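PDB 2DVZ: putative exported protein from Bordetella pertussis, which probably serves as the periplasmic solute receptor of a tripartite tricarboxylate-type transporter, binding glutamate. Local coordinates for residues Tyr144-Leu155 and Gln189-Leu197; Met158-Thr166 and Phe229-Leu237. All coordinates share one frame; numbering follows the deposited sequence.

Contact 1. Residues Tyr144-Leu155 and Gln189-Leu197. With GLU (glutamic acid), chain G.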
loop_
_atom_site.group_PDB
_atom_site.type_symbol
_atom_site.label_atom_id
_atom_site.label_comp_id
_atom_site.label_asym_id
_atom_site.label_seq_id
_atom_site.Cartn_x
_atom_site.Cartn_y
_atom_site.Cartn_z
ATOM N N TYR A 144 20.167 9.078 10.428
ATOM C CA TYR A 144 19.642 8.613 9.145
ATOM C C TYR A 144 18.189 9.042 9.060
ATOM O O TYR A 144 17.497 9.185 10.090
ATOM C CB TYR A 144 19.748 7.080 9.027
ATOM C CG TYR A 144 21.158 6.594 8.708
ATOM C CD1 TYR A 144 21.621 6.601 7.394
ATOM C CD2 TYR A 144 22.026 6.149 9.709
ATOM C CE1 TYR A 144 22.897 6.172 7.068
ATOM C CE2 TYR A 144 23.313 5.732 9.397
ATOM C CZ TYR A 144 23.737 5.734 8.066
ATOM O OH TYR A 144 24.990 5.292 7.675
ATOM N N SER A 145 17.725 9.221 7.836
ATOM C CA SER A 145 16.326 9.496 7.605
ATOM C C SER A 145 15.702 8.498 6.620
ATOM O O SER A 145 16.388 7.827 5.825
ATOM C CB SER A 145 16.183 10.909 7.072
ATOM O OG SER A 145 16.762 10.929 5.780
ATOM N N TYR A 146 14.383 8.411 6.693
ATOM C CA TYR A 146 13.634 7.478 5.891
ATOM C C TYR A 146 12.452 8.202 5.306
ATOM O O TYR A 146 11.914 9.126 5.927
ATOM C CB TYR A 146 13.180 6.274 6.728
ATOM C CG TYR A 146 11.988 6.464 7.674
ATOM C CD1 TYR A 146 10.659 6.206 7.246
ATOM C CD2 TYR A 146 12.187 6.831 9.012
ATOM C CE1 TYR A 146 9.565 6.337 8.131
ATOM C CE2 TYR A 146 11.107 6.964 9.900
ATOM C CZ TYR A 146 9.800 6.700 9.459
ATOM O OH TYR A 146 8.749 6.817 10.368
ATOM N N GLY A 147 12.061 7.759 4.121
ATOM C CA GLY A 147 10.922 8.264 3.419
ATOM C C GLY A 147 9.740 7.338 3.578
ATOM O O GLY A 147 9.891 6.124 3.775
ATOM N N SER A 148 8.558 7.960 3.533
ATOM C CA SER A 148 7.275 7.295 3.528
ATOM C C SER A 148 6.371 7.904 2.428
ATOM O O SER A 148 6.732 8.872 1.722
ATOM C CB SER A 148 6.620 7.433 4.902
ATOM O OG SER A 148 6.038 8.729 5.065
ATOM N N SER A 149 5.186 7.317 2.294
ATOM C CA SER A 149 4.168 7.780 1.344
ATOM C C SER A 149 3.210 8.785 1.974
ATOM O O SER A 149 2.244 9.151 1.336
ATOM C CB SER A 149 3.340 6.591 0.858
ATOM O OG SER A 149 2.626 6.014 1.965
ATOM N N GLY A 150 3.434 9.164 3.235
ATOM C CA GLY A 150 2.642 10.195 3.900
ATOM C C GLY A 150 2.496 10.027 5.398
ATOM O O GLY A 150 2.509 8.898 5.931
ATOM N N THR A 151 2.289 11.158 6.079
ATOM C CA THR A 151 2.245 11.198 7.533
ATOM C C THR A 151 1.241 10.272 8.215
ATOM O O THR A 151 1.520 9.771 9.326
ATOM C CB THR A 151 2.047 12.632 8.050
ATOM O OG1 THR A 151 3.195 13.399 7.660
ATOM C CG2 THR A 151 1.875 12.658 9.594
ATOM N N CYS A 152 0.085 10.059 7.606
ATOM C CA CYS A 152 -0.923 9.229 8.255
ATOM C C CYS A 152 -1.111 7.886 7.536
ATOM O O CYS A 152 -2.129 7.196 7.713
ATOM C CB CYS A 152 -2.243 10.017 8.393
ATOM S SG CYS A 152 -2.149 11.307 9.703
ATOM N N GLY A 153 -0.103 7.522 6.745
ATOM C CA GLY A 153 -0.137 6.345 5.925
ATOM C C GLY A 153 0.543 5.166 6.576
ATOM O O GLY A 153 1.263 5.320 7.576
ATOM N N VAL A 154 0.326 3.980 5.977
ATOM C CA VAL A 154 0.912 2.746 6.478
ATOM C C VAL A 154 2.444 2.692 6.508
ATOM O O VAL A 154 3.014 1.977 7.317
ATOM C CB VAL A 154 0.305 1.472 5.770
ATOM C CG1 VAL A 154 0.737 1.381 4.370
ATOM C CG2 VAL A 154 0.693 0.218 6.533
ATOM N N LEU A 155 3.118 3.429 5.638
ATOM C CA LEU A 155 4.565 3.346 5.583
ATOM C C LEU A 155 5.219 4.216 6.662
ATOM O O LEU A 155 6.278 3.865 7.138
ATOM C CB LEU A 155 5.078 3.636 4.154
ATOM C CG LEU A 155 4.451 2.678 3.111
ATOM C CD1 LEU A 155 4.708 3.157 1.730
ATOM C CD2 LEU A 155 4.954 1.232 3.307
ATOM N N GLN A 189 18.904 11.346 -1.215
ATOM C CA GLN A 189 18.407 12.472 -0.396
ATOM C C GLN A 189 17.805 11.930 0.919
ATOM O O GLN A 189 17.719 12.644 1.911
ATOM C CB GLN A 189 17.411 13.360 -1.171
ATOM C CG GLN A 189 18.062 14.187 -2.300
ATOM C CD GLN A 189 18.279 13.366 -3.572
ATOM O OE1 GLN A 189 17.742 12.266 -3.708
ATOM N NE2 GLN A 189 19.070 13.890 -4.497
ATOM N N ILE A 190 17.406 10.652 0.909
ATOM C CA ILE A 190 17.053 9.900 2.139
ATOM C C ILE A 190 17.876 8.613 1.999
ATOM O O ILE A 190 18.099 8.156 0.886
ATOM C CB ILE A 190 15.505 9.620 2.264
ATOM C CG1 ILE A 190 14.982 8.989 0.967
ATOM C CG2 ILE A 190 14.739 10.908 2.607
ATOM C CD1 ILE A 190 13.504 8.649 0.905
ATOM N N GLU A 191 18.356 8.064 3.110
ATOM C CA GLU A 191 19.198 6.860 3.081
ATOM C C GLU A 191 18.312 5.582 3.056
ATOM O O GLU A 191 18.659 4.572 2.438
ATOM C CB GLU A 191 20.194 6.871 4.278
ATOM C CG GLU A 191 21.180 8.145 4.398
ATOM C CD GLU A 191 20.540 9.558 4.791
ATOM O OE1 GLU A 191 19.527 9.650 5.547
ATOM O OE2 GLU A 191 21.129 10.608 4.343
ATOM N N LEU A 192 17.158 5.664 3.727
ATOM C CA LEU A 192 16.234 4.552 3.916
ATOM C C LEU A 192 14.891 4.878 3.267
ATOM O O LEU A 192 14.521 6.057 3.103
ATOM C CB LEU A 192 15.999 4.275 5.425
ATOM C CG LEU A 192 17.013 3.553 6.338
ATOM C CD1 LEU A 192 18.477 4.131 6.361
ATOM C CD2 LEU A 192 16.452 3.452 7.753
ATOM N N ILE A 193 14.164 3.827 2.911
ATOM C CA ILE A 193 12.784 3.961 2.494
ATOM C C ILE A 193 12.006 2.813 3.066
ATOM O O ILE A 193 12.473 1.675 3.068
ATOM C CB ILE A 193 12.618 4.050 0.955
ATOM C CG1 ILE A 193 11.184 4.491 0.579
ATOM C CG2 ILE A 193 13.101 2.755 0.230
ATOM C CD1 ILE A 193 10.896 4.586 -0.872
ATOM N N PHE A 194 10.828 3.120 3.602
ATOM C CA PHE A 194 9.849 2.084 3.912
ATOM C C PHE A 194 8.830 2.127 2.801
ATOM O O PHE A 194 8.219 3.167 2.570
ATOM C CB PHE A 194 9.214 2.354 5.267
ATOM C CG PHE A 194 10.130 2.060 6.422
ATOM C CD1 PHE A 194 10.073 0.822 7.076
ATOM C CD2 PHE A 194 11.065 3.003 6.852
ATOM C CE1 PHE A 194 10.944 0.548 8.130
ATOM C CE2 PHE A 194 11.967 2.718 7.925
ATOM C CZ PHE A 194 11.899 1.506 8.550
ATOM N N ASP A 195 8.684 1.021 2.073
ATOM C CA ASP A 195 7.782 0.981 0.945
ATOM C C ASP A 195 6.944 -0.296 0.873
ATOM O O ASP A 195 7.193 -1.285 1.598
ATOM C CB ASP A 195 8.560 1.156 -0.367
ATOM C CG ASP A 195 7.689 1.669 -1.501
ATOM O OD1 ASP A 195 6.519 2.046 -1.239
ATOM O OD2 ASP A 195 8.170 1.696 -2.655
ATOM N N ASN A 196 5.923 -0.226 0.014
ATOM C CA ASN A 196 5.216 -1.382 -0.462
ATOM C C ASN A 196 6.083 -1.828 -1.602
ATOM O O ASN A 196 6.581 -1.015 -2.373
ATOM C CB ASN A 196 3.789 -1.027 -0.959
ATOM C CG ASN A 196 3.088 0.084 -0.099
ATOM O OD1 ASN A 196 2.861 1.192 -0.591
ATOM N ND2 ASN A 196 2.764 -0.214 1.149
ATOM N N LEU A 197 6.270 -3.134 -1.712
ATOM C CA LEU A 197 7.292 -3.695 -2.600
ATOM C C LEU A 197 7.200 -3.309 -4.096
ATOM O O LEU A 197 8.215 -2.937 -4.672
ATOM C CB LEU A 197 7.465 -5.216 -2.326
ATOM C CG LEU A 197 8.598 -6.017 -3.017
ATOM C CD1 LEU A 197 10.013 -5.293 -3.011
ATOM C CD2 LEU A 197 8.655 -7.419 -2.427
HETATM N N GLU G . 1.376 3.760 1.368
HETATM C CA GLU G . 0.288 3.364 0.454
HETATM C C GLU G . -0.428 2.111 0.929
HETATM O O GLU G . -0.444 1.042 0.309
HETATM C CB GLU G . 0.792 3.270 -0.983
HETATM C CG GLU G . 1.691 4.461 -1.363
HETATM C CD GLU G . 1.644 4.826 -2.817
HETATM O OE1 GLU G . 0.879 4.156 -3.543
HETATM O OE2 GLU G . 2.351 5.807 -3.245
HETATM O OXT GLU G . -1.086 2.179 1.980
#
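Gly-147 sits between two backbone hydrogen bonds to the neighbouring parallel strand: its N reaches Leu-192 O, and its O accepts from Phe-194 N at 3.2 Å. Leu-192 N closes the ladder on Ser-145 O. The space beside Gly-147 CA is taken by Ile-190 CD1, 3.6 Å away.

A polar grip finishes the far end. Glu-191, its chain bent at chi2 (70°), turns its carboxylate back so that OE1 takes both Ser-145 N at 2.9 Å and Ser-145 OG at 3.1 Å. Glu-191 CB and CG lie at the edge of the Tyr-144 ring.

Among the apolar contacts, Phe-194 points its ring edge at one face of Tyr-146 in a T-shaped pair, planes at 75°, while the Tyr-146 hydroxyl bonds to Glu-160. Leu-155 CB lies 4.5 Å from Phe-194 CB.

At the C-terminal ends of the strands lies the glutamate. Its N donates to Ser-149 OG at 2.6 Å, Leu-155 CD1 packs beside that N, and Asn-196 lines the pocket; the ligand is also hydrogen-bonded to Thr-33 OG1, Ser-85 OG and Ser-178 N. The C-terminal ends of this parallel strand pair, with the start of helix 154-166, thus line the glutamate pocket, as in periplasmic binding proteins.

Contact 2. Residues Met158-Thr166 and Phe229-Leu237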
loop_
_atom_site.group_PDB
_atom_site.type_symbol
_atom_site.label_atom_id
_atom_site.label_comp_id
_atom_site.label_asym_id
_atom_site.label_seq_id
_atom_site.Cartn_x
_atom_site.Cartn_y
_atom_site.Cartn_z
HETATM N N MSE A 158 4.717 1.941 9.509
HETATM C CA MSE A 158 5.770 0.942 9.319
HETATM C C MSE A 158 7.095 1.409 9.883
HETATM O O MSE A 158 7.656 0.732 10.715
HETATM C CB MSE A 158 5.897 0.578 7.838
HETATM C CG MSE A 158 6.620 -0.689 7.621
HETATM SE SE MSE A 158 7.043 -1.025 5.773
HETATM C CE MSE A 158 8.253 -2.594 6.067
ATOM N N GLY A 159 7.561 2.598 9.475
ATOM C CA GLY A 159 8.804 3.163 9.972
ATOM C C GLY A 159 8.867 3.317 11.488
ATOM O O GLY A 159 9.896 3.066 12.095
ATOM N N GLU A 160 7.743 3.727 12.079
ATOM C CA GLU A 160 7.645 4.011 13.492
ATOM C C GLU A 160 7.578 2.743 14.293
ATOM O O GLU A 160 8.144 2.652 15.382
ATOM C CB GLU A 160 6.411 4.889 13.763
ATOM C CG GLU A 160 6.574 6.387 13.311
ATOM C CD GLU A 160 7.908 7.026 13.762
ATOM O OE1 GLU A 160 8.182 7.093 14.984
ATOM O OE2 GLU A 160 8.691 7.465 12.882
ATOM N N SER A 161 6.851 1.766 13.756
ATOM C CA SER A 161 6.859 0.385 14.286
ATOM C C SER A 161 8.244 -0.269 14.291
ATOM O O SER A 161 8.616 -0.949 15.264
ATOM C CB SER A 161 5.884 -0.487 13.487
ATOM O OG SER A 161 4.579 -0.140 13.908
ATOM N N PHE A 162 8.982 -0.062 13.198
ATOM C CA PHE A 162 10.334 -0.545 13.064
ATOM C C PHE A 162 11.256 0.025 14.154
ATOM O O PHE A 162 12.028 -0.697 14.808
ATOM C CB PHE A 162 10.823 -0.151 11.663
ATOM C CG PHE A 162 12.242 -0.537 11.381
ATOM C CD1 PHE A 162 12.522 -1.722 10.718
ATOM C CD2 PHE A 162 13.301 0.269 11.800
ATOM C CE1 PHE A 162 13.807 -2.092 10.458
ATOM C CE2 PHE A 162 14.614 -0.098 11.538
ATOM C CZ PHE A 162 14.869 -1.283 10.854
ATOM N N LYS A 163 11.192 1.347 14.303
ATOM C CA LYS A 163 11.941 2.087 15.311
ATOM C C LYS A 163 11.676 1.520 16.710
ATOM O O LYS A 163 12.603 1.229 17.453
ATOM C CB LYS A 163 11.558 3.578 15.242
ATOM C CG LYS A 163 12.176 4.243 14.069
ATOM C CD LYS A 163 11.602 5.605 13.765
ATOM C CE LYS A 163 11.807 6.582 14.897
ATOM N NZ LYS A 163 11.319 7.914 14.406
HETATM N N MSE A 164 10.404 1.348 17.043
HETATM C CA MSE A 164 10.018 0.862 18.350
HETATM C C MSE A 164 10.507 -0.573 18.641
HETATM O O MSE A 164 10.960 -0.891 19.753
HETATM C CB MSE A 164 8.482 0.980 18.462
HETATM C CG MSE A 164 7.878 0.616 19.836
HETATM SE SE MSE A 164 8.556 1.816 21.246
HETATM C CE MSE A 164 7.597 3.486 20.758
ATOM N N ALA A 165 10.406 -1.440 17.641
ATOM C CA ALA A 165 10.704 -2.862 17.819
ATOM C C ALA A 165 12.192 -3.124 17.833
ATOM O O ALA A 165 12.642 -4.063 18.492
ATOM C CB ALA A 165 10.041 -3.701 16.742
ATOM N N THR A 166 12.944 -2.312 17.095
ATOM C CA THR A 166 14.372 -2.542 16.935
ATOM C C THR A 166 15.143 -1.606 17.843
ATOM O O THR A 166 16.323 -1.770 17.999
ATOM C CB THR A 166 14.873 -2.393 15.446
ATOM O OG1 THR A 166 14.638 -1.055 14.986
ATOM C CG2 THR A 166 14.173 -3.348 14.495
ATOM N N PHE A 229 10.786 -10.296 7.648
ATOM C CA PHE A 229 10.983 -9.724 8.963
ATOM C C PHE A 229 10.982 -10.790 10.039
ATOM O O PHE A 229 11.587 -10.590 11.103
ATOM C CB PHE A 229 9.913 -8.661 9.274
ATOM C CG PHE A 229 10.240 -7.300 8.706
ATOM C CD1 PHE A 229 11.158 -6.460 9.352
ATOM C CD2 PHE A 229 9.638 -6.854 7.533
ATOM C CE1 PHE A 229 11.457 -5.184 8.812
ATOM C CE2 PHE A 229 9.942 -5.608 6.980
ATOM C CZ PHE A 229 10.854 -4.776 7.624
ATOM N N ALA A 230 10.272 -11.897 9.778
ATOM C CA ALA A 230 10.282 -13.062 10.655
ATOM C C ALA A 230 11.658 -13.775 10.608
ATOM O O ALA A 230 12.231 -14.146 11.651
ATOM C CB ALA A 230 9.129 -14.010 10.302
ATOM N N ASP A 231 12.217 -13.922 9.407
ATOM C CA ASP A 231 13.604 -14.396 9.287
ATOM C C ASP A 231 14.582 -13.481 10.031
ATOM O O ASP A 231 15.471 -13.985 10.694
ATOM C CB ASP A 231 14.032 -14.480 7.830
ATOM C CG ASP A 231 13.258 -15.510 7.047
ATOM O OD1 ASP A 231 12.894 -16.580 7.627
ATOM O OD2 ASP A 231 13.062 -15.255 5.829
ATOM N N ALA A 232 14.420 -12.147 9.906
ATOM C CA ALA A 232 15.290 -11.173 10.599
ATOM C C ALA A 232 15.158 -11.180 12.125
ATOM O O ALA A 232 15.971 -10.564 12.834
ATOM C CB ALA A 232 15.046 -9.784 10.097
ATOM N N GLY A 233 14.131 -11.853 12.621
ATOM C CA GLY A 233 13.898 -12.008 14.074
ATOM C C GLY A 233 12.942 -10.982 14.648
ATOM O O GLY A 233 12.906 -10.794 15.843
ATOM N N PHE A 234 12.177 -10.323 13.772
ATOM C CA PHE A 234 11.124 -9.387 14.154
ATOM C C PHE A 234 9.775 -9.736 13.557
ATOM O O PHE A 234 9.275 -8.970 12.757
ATOM C CB PHE A 234 11.545 -7.942 13.796
ATOM C CG PHE A 234 12.800 -7.523 14.508
ATOM C CD1 PHE A 234 12.729 -6.968 15.782
ATOM C CD2 PHE A 234 14.062 -7.774 13.945
ATOM C CE1 PHE A 234 13.924 -6.612 16.489
ATOM C CE2 PHE A 234 15.242 -7.439 14.630
ATOM C CZ PHE A 234 15.171 -6.850 15.909
ATOM N N PRO A 235 9.175 -10.898 13.956
ATOM C CA PRO A 235 7.905 -11.317 13.369
ATOM C C PRO A 235 6.724 -10.329 13.539
ATOM O O PRO A 235 5.798 -10.358 12.741
ATOM C CB PRO A 235 7.603 -12.681 14.064
ATOM C CG PRO A 235 8.446 -12.696 15.319
ATOM C CD PRO A 235 9.665 -11.871 14.969
ATOM N N VAL A 236 6.753 -9.458 14.537
ATOM C CA VAL A 236 5.683 -8.443 14.714
ATOM C C VAL A 236 5.659 -7.510 13.516
ATOM O O VAL A 236 4.617 -6.950 13.185
ATOM C CB VAL A 236 5.810 -7.602 16.080
ATOM C CG1 VAL A 236 6.888 -6.519 15.996
ATOM C CG2 VAL A 236 4.487 -6.906 16.464
ATOM N N LEU A 237 6.811 -7.363 12.865
ATOM C CA LEU A 237 6.930 -6.442 11.738
ATOM C C LEU A 237 6.543 -7.091 10.409
ATOM O O LEU A 237 6.440 -6.422 9.409
ATOM C CB LEU A 237 8.349 -5.858 11.694
ATOM C CG LEU A 237 8.830 -5.036 12.912
ATOM C CD1 LEU A 237 10.269 -4.535 12.671
ATOM C CD2 LEU A 237 7.905 -3.840 13.308
#
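Leu-237 pushes its two methyl groups against one flank of helix 154-166. CD2 lies 3.6 Å from Ser-161 O and 4.0 Å from Ala-165 CB, while CD1 meets the Phe-162 ring. Beside it, Thr-166 CG2 stands over one face of the Phe-234 ring, 3.9 Å from the centroid and 14° off the normal, a CH-pi contact. The same methyl lies above the centre of the Phe-162 ring, which places it between two aromatic groups. Thr-166 is held in this pose by its OG1, which bonds to Phe-162 O at 2.6 Å from the face of the carbonyl opposite to Thr-166 N.

Phe-162 and Phe-229 are the buried pair, with Phe-229 CE1 coming up at the edge of the Phe-162 ring. Met-158, a selenomethionine, runs extended from a CG anti to N (chi1 -162°) and brings CE to 3.6 Å from Phe-229 CE2.

Outward the contact thins: exposed Val-236 offers CG1 to Ala-165 CB at 4.3 Å, and no hydrogen bond crosses anywhere. The loop before strand 241-248 thus lies along helix 154-166, with Phe-130 and Leu-134 of helix 130-138 adding to the apolar cluster and strands 106-121 and 210-215 backing Phe-229.

Helix 154-166 belongs to both contacts: its first turn enters contact 1, and residues 158-166 form one side of contact 2. Contact 1 is the buried one, a parallel strand pair held by backbone hydrogen bonds and leading to the ligand; contact 2 is partly buried, farther from the chain centre, has no hydrogen bond across it and is mostly apolar, with a CH-pi contact. Their centres lie about 14 Å apart, yet they touch: Phe-194 CZ packs 3.5 Å from Phe-162 CG. Met-158 and Phe-162 take part in both, standing between Phe-194 of the strand pair and the 229-237 loop. Their segments alternate along the chain.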